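Local coordinates for protein PTS system fructose-specific EIIB component (Bacillus subtilis, PDB 1BLE) that accepts a phosphoryl group from phospho-EIIA on a histidine and passes it to fructose as the sugar enters the cell, at residues A27-A39 with N55-A67. Sequence-based numbering, arbitrary orientation.
Sequences AADRIIVVSDDIA and NVKASAVSVSKMA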
loop_
_atom_site.group_PDB
_atom_site.type_symbol
_atom_site.label_atom_id
_atom_site.label_comp_id
_atom_site.label_asym_id
_atom_site.label_seq_id
_atom_site.Cartn_x
_atom_site.Cartn_y
_atom_site.Cartn_z
ATOM N N ALA A 27 14.114 -15.855 -8.023
ATOM C CA ALA A 27 14.760 -14.563 -7.849
ATOM C C ALA A 27 13.970 -13.502 -8.682
ATOM O O ALA A 27 14.462 -12.976 -9.687
ATOM C CB ALA A 27 16.211 -14.649 -8.276
ATOM N N ALA A 28 12.729 -13.222 -8.283
ATOM C CA ALA A 28 11.902 -12.261 -9.002
ATOM C C ALA A 28 11.957 -10.929 -8.302
ATOM O O ALA A 28 12.105 -10.885 -7.090
ATOM C CB ALA A 28 10.494 -12.750 -9.083
ATOM N N ASP A 29 11.845 -9.851 -9.074
ATOM C CA ASP A 29 11.914 -8.501 -8.534
ATOM C C ASP A 29 10.530 -8.104 -8.007
ATOM O O ASP A 29 10.386 -7.549 -6.898
ATOM C CB ASP A 29 12.342 -7.489 -9.626
ATOM C CG ASP A 29 13.602 -7.934 -10.446
ATOM O OD1 ASP A 29 14.613 -8.400 -9.868
ATOM O OD2 ASP A 29 13.606 -7.761 -11.691
ATOM N N ARG A 30 9.508 -8.470 -8.777
ATOM C CA ARG A 30 8.129 -8.119 -8.452
ATOM C C ARG A 30 7.046 -9.184 -8.595
ATOM O O ARG A 30 7.185 -10.108 -9.389
ATOM C CB ARG A 30 7.729 -6.932 -9.305
ATOM C CG ARG A 30 8.087 -7.108 -10.743
ATOM C CD ARG A 30 8.053 -5.757 -11.435
ATOM N NE ARG A 30 9.145 -4.845 -11.054
ATOM C CZ ARG A 30 9.059 -3.514 -11.137
ATOM N NH1 ARG A 30 7.924 -2.947 -11.566
ATOM N NH2 ARG A 30 10.123 -2.753 -10.870
ATOM N N ILE A 31 5.961 -9.011 -7.833
ATOM C CA ILE A 31 4.797 -9.884 -7.846
ATOM C C ILE A 31 3.630 -9.035 -8.303
ATOM O O ILE A 31 3.337 -8.009 -7.714
ATOM C CB ILE A 31 4.452 -10.387 -6.453
ATOM C CG1 ILE A 31 5.523 -11.312 -5.977
ATOM C CG2 ILE A 31 3.175 -11.209 -6.455
ATOM C CD1 ILE A 31 5.175 -11.855 -4.638
ATOM N N ILE A 32 2.941 -9.461 -9.339
ATOM C CA ILE A 32 1.823 -8.682 -9.788
ATOM C C ILE A 32 0.557 -9.522 -9.767
ATOM O O ILE A 32 0.536 -10.646 -10.275
ATOM C CB ILE A 32 2.078 -8.159 -11.200
ATOM C CG1 ILE A 32 3.342 -7.316 -11.214
ATOM C CG2 ILE A 32 0.912 -7.342 -11.676
ATOM C CD1 ILE A 32 3.953 -7.208 -12.582
ATOM N N VAL A 33 -0.483 -9.002 -9.125
ATOM C CA VAL A 33 -1.779 -9.705 -9.089
ATOM C C VAL A 33 -2.559 -9.166 -10.283
ATOM O O VAL A 33 -2.698 -7.947 -10.460
ATOM C CB VAL A 33 -2.548 -9.459 -7.751
ATOM C CG1 VAL A 33 -3.970 -9.938 -7.847
ATOM C CG2 VAL A 33 -1.890 -10.220 -6.663
ATOM N N VAL A 34 -2.970 -10.068 -11.162
ATOM C CA VAL A 34 -3.695 -9.659 -12.367
ATOM C C VAL A 34 -5.164 -10.069 -12.197
ATOM O O VAL A 34 -5.479 -11.250 -12.082
ATOM C CB VAL A 34 -3.050 -10.322 -13.635
ATOM C CG1 VAL A 34 -3.641 -9.788 -14.892
ATOM C CG2 VAL A 34 -1.541 -10.100 -13.654
ATOM N N SER A 35 -6.050 -9.087 -12.099
ATOM C CA SER A 35 -7.481 -9.361 -11.924
ATOM C C SER A 35 -8.224 -8.072 -12.049
ATOM O O SER A 35 -7.874 -7.131 -11.378
ATOM C CB SER A 35 -7.774 -9.960 -10.543
ATOM O OG SER A 35 -9.133 -9.735 -10.169
ATOM N N ASP A 36 -9.270 -8.032 -12.881
ATOM C CA ASP A 36 -10.062 -6.805 -13.061
ATOM C C ASP A 36 -10.853 -6.464 -11.794
ATOM O O ASP A 36 -10.806 -5.332 -11.340
ATOM C CB ASP A 36 -11.001 -6.908 -14.269
ATOM C CG ASP A 36 -10.262 -6.844 -15.619
ATOM O OD1 ASP A 36 -9.346 -7.665 -15.860
ATOM O OD2 ASP A 36 -10.629 -5.985 -16.451
ATOM N N ASP A 37 -11.473 -7.467 -11.170
ATOM C CA ASP A 37 -12.266 -7.286 -9.948
ATOM C C ASP A 37 -11.430 -6.668 -8.812
ATOM O O ASP A 37 -11.789 -5.661 -8.229
ATOM C CB ASP A 37 -12.819 -8.646 -9.454
ATOM C CG ASP A 37 -13.859 -9.285 -10.405
ATOM O OD1 ASP A 37 -13.590 -9.426 -11.627
ATOM O OD2 ASP A 37 -14.937 -9.708 -9.906
ATOM N N ILE A 38 -10.322 -7.314 -8.486
ATOM C CA ILE A 38 -9.414 -6.885 -7.431
ATOM C C ILE A 38 -8.788 -5.500 -7.700
ATOM O O ILE A 38 -8.444 -4.775 -6.779
ATOM C CB ILE A 38 -8.287 -7.959 -7.273
ATOM C CG1 ILE A 38 -8.835 -9.241 -6.641
ATOM C CG2 ILE A 38 -7.129 -7.442 -6.477
ATOM C CD1 ILE A 38 -7.944 -10.459 -6.809
ATOM N N ALA A 39 -8.695 -5.102 -8.954
ATOM C CA ALA A 39 -8.063 -3.829 -9.291
ATOM C C ALA A 39 -8.964 -2.645 -9.155
ATOM O O ALA A 39 -8.485 -1.522 -9.145
ATOM C CB ALA A 39 -7.519 -3.884 -10.703
ATOM N N ASN A 55 11.525 -6.309 0.125
ATOM C CA ASN A 55 12.656 -6.644 -0.741
ATOM C C ASN A 55 11.998 -7.127 -2.025
ATOM O O ASN A 55 12.669 -7.623 -2.942
ATOM C CB ASN A 55 13.571 -7.752 -0.179
ATOM N N VAL A 56 10.666 -7.052 -2.054
ATOM C CA VAL A 56 9.906 -7.426 -3.251
ATOM C C VAL A 56 8.776 -6.429 -3.542
ATOM O O VAL A 56 7.908 -6.184 -2.697
ATOM C CB VAL A 56 9.311 -8.822 -3.170
ATOM C CG1 VAL A 56 9.129 -9.373 -4.588
ATOM C CG2 VAL A 56 10.203 -9.717 -2.353
ATOM N N LYS A 57 8.823 -5.823 -4.721
ATOM C CA LYS A 57 7.817 -4.858 -5.112
ATOM C C LYS A 57 6.576 -5.668 -5.511
ATOM O O LYS A 57 6.685 -6.760 -6.038
ATOM C CB LYS A 57 8.352 -3.958 -6.251
ATOM C CG LYS A 57 9.721 -3.256 -5.921
ATOM C CD LYS A 57 10.350 -2.495 -7.120
ATOM C CE LYS A 57 11.864 -2.225 -6.932
ATOM N NZ LYS A 57 12.689 -3.492 -6.871
ATOM N N ALA A 58 5.401 -5.166 -5.170
ATOM C CA ALA A 58 4.157 -5.846 -5.434
ATOM C C ALA A 58 3.135 -4.857 -5.894
ATOM O O ALA A 58 3.147 -3.735 -5.466
ATOM C CB ALA A 58 3.689 -6.458 -4.195
ATOM N N SER A 59 2.235 -5.262 -6.764
ATOM C CA SER A 59 1.182 -4.336 -7.200
ATOM C C SER A 59 0.042 -5.115 -7.821
ATOM O O SER A 59 0.205 -6.282 -8.183
ATOM C CB SER A 59 1.715 -3.294 -8.181
ATOM O OG SER A 59 1.785 -3.843 -9.484
ATOM N N ALA A 60 -1.133 -4.513 -7.871
ATOM C CA ALA A 60 -2.281 -5.207 -8.454
ATOM C C ALA A 60 -2.853 -4.412 -9.617
ATOM O O ALA A 60 -3.258 -3.261 -9.482
ATOM C CB ALA A 60 -3.352 -5.479 -7.414
ATOM N N VAL A 61 -2.853 -5.032 -10.777
ATOM C CA VAL A 61 -3.354 -4.385 -11.959
ATOM C C VAL A 61 -4.421 -5.261 -12.607
ATOM O O VAL A 61 -4.660 -6.391 -12.174
ATOM C CB VAL A 61 -2.204 -4.150 -12.930
ATOM C CG1 VAL A 61 -1.345 -3.067 -12.430
ATOM C CG2 VAL A 61 -1.381 -5.440 -13.106
ATOM N N SER A 62 -5.057 -4.712 -13.637
ATOM C CA SER A 62 -6.099 -5.362 -14.431
ATOM C C SER A 62 -5.514 -6.043 -15.682
ATOM O O SER A 62 -4.397 -5.731 -16.100
ATOM C CB SER A 62 -7.126 -4.325 -14.874
ATOM O OG SER A 62 -6.651 -3.508 -15.939
ATOM N N VAL A 63 -6.287 -6.932 -16.306
ATOM C CA VAL A 63 -5.819 -7.634 -17.500
ATOM C C VAL A 63 -5.368 -6.666 -18.585
ATOM O O VAL A 63 -4.420 -6.932 -19.315
ATOM C CB VAL A 63 -6.888 -8.569 -18.046
ATOM C CG1 VAL A 63 -6.449 -9.161 -19.396
ATOM C CG2 VAL A 63 -7.126 -9.676 -17.025
ATOM N N SER A 64 -5.994 -5.503 -18.614
ATOM C CA SER A 64 -5.682 -4.468 -19.595
ATOM C C SER A 64 -4.333 -3.741 -19.357
ATOM O O SER A 64 -3.552 -3.556 -20.312
ATOM C CB SER A 64 -6.857 -3.484 -19.644
ATOM O OG SER A 64 -8.093 -4.200 -19.470
ATOM N N LYS A 65 -4.067 -3.339 -18.105
ATOM C CA LYS A 65 -2.828 -2.652 -17.745
ATOM C C LYS A 65 -1.682 -3.655 -17.789
ATOM O O LYS A 65 -0.597 -3.329 -18.251
ATOM C CB LYS A 65 -2.970 -1.991 -16.364
ATOM C CG LYS A 65 -1.744 -1.220 -15.822
ATOM C CD LYS A 65 -1.537 0.170 -16.422
ATOM C CE LYS A 65 -0.211 0.824 -15.976
ATOM N NZ LYS A 65 -0.076 2.181 -16.614
ATOM N N MET A 66 -1.926 -4.895 -17.369
ATOM C CA MET A 66 -0.875 -5.921 -17.411
ATOM C C MET A 66 -0.408 -6.051 -18.849
ATOM O O MET A 66 0.774 -5.945 -19.126
ATOM C CB MET A 66 -1.370 -7.279 -16.894
ATOM C CG MET A 66 -0.258 -8.329 -16.787
ATOM S SD MET A 66 1.110 -7.744 -15.782
ATOM C CE MET A 66 2.530 -8.254 -16.736
ATOM N N ALA A 67 -1.362 -6.194 -19.764
ATOM C CA ALA A 67 -1.085 -6.282 -21.200
ATOM C C ALA A 67 -0.196 -5.114 -21.583
ATOM O O ALA A 67 0.886 -5.316 -22.146
ATOM C CB ALA A 67 -2.370 -6.216 -21.989
#
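Val-34 packs against Met-66, its CG2 3.8 Å from Met-66 CG, the two side chains crossing at about a right angle. Met-66 starts out with CG anti to its backbone N (chi1 -174°) and then bends at chi2, which carries SD back along the strand to Ile-32 CG2. The other branch of Val-34, CG1, faces CA and CG2 of Val-63, so the first turn of helix 63-71 covers part of the sheet face that carries Ile-32, Val-34 and Val-61. On the same face Ile-32 CG2 meets Val-61 CG2 diagonally across the strand pair, and Met-43 of a second subunit packs on both residues. Farther back, the chains of Arg-30 and Lys-57 run obliquely past each other, NH2 of the first 3.8 Å from CD of the second.

Strands 30-34 and 57-61 run parallel, 12° between their directions, at the edge of the open alpha/beta sheet of this EIIB domain, and form a beta-alpha-beta unit linked by helices 36-40 and 42-49. Strand 57-61 is outermost within the chain, while 30-34 has 79-84 as its other neighbour. Six backbone bonds hold the pair, from Lys-57 N to Asp-29 O at one end to Ser-35 N to Val-61 O, 3.0 Å, at the other. On the reverse face Val-33 CB sits 4.1 Å from Ala-60 CB, and Ile-38 CG2 reaches the same methyl.

Beyond the strand ends, Asp-36 OD1 accepts a hydrogen bond from Val-63 N at 3.2 Å. The bond is nearly straight, 161° at the hydrogen, yet the donor approaches from above the carboxylate plane. Ser-62 N-caps the helix it precedes through OG, with weak bonds from Ser-64 N and Lys-65 N; Ser-35 OG likewise accepts a bond from Ile-38 N at 3.2 Å and also bonds Glu-85.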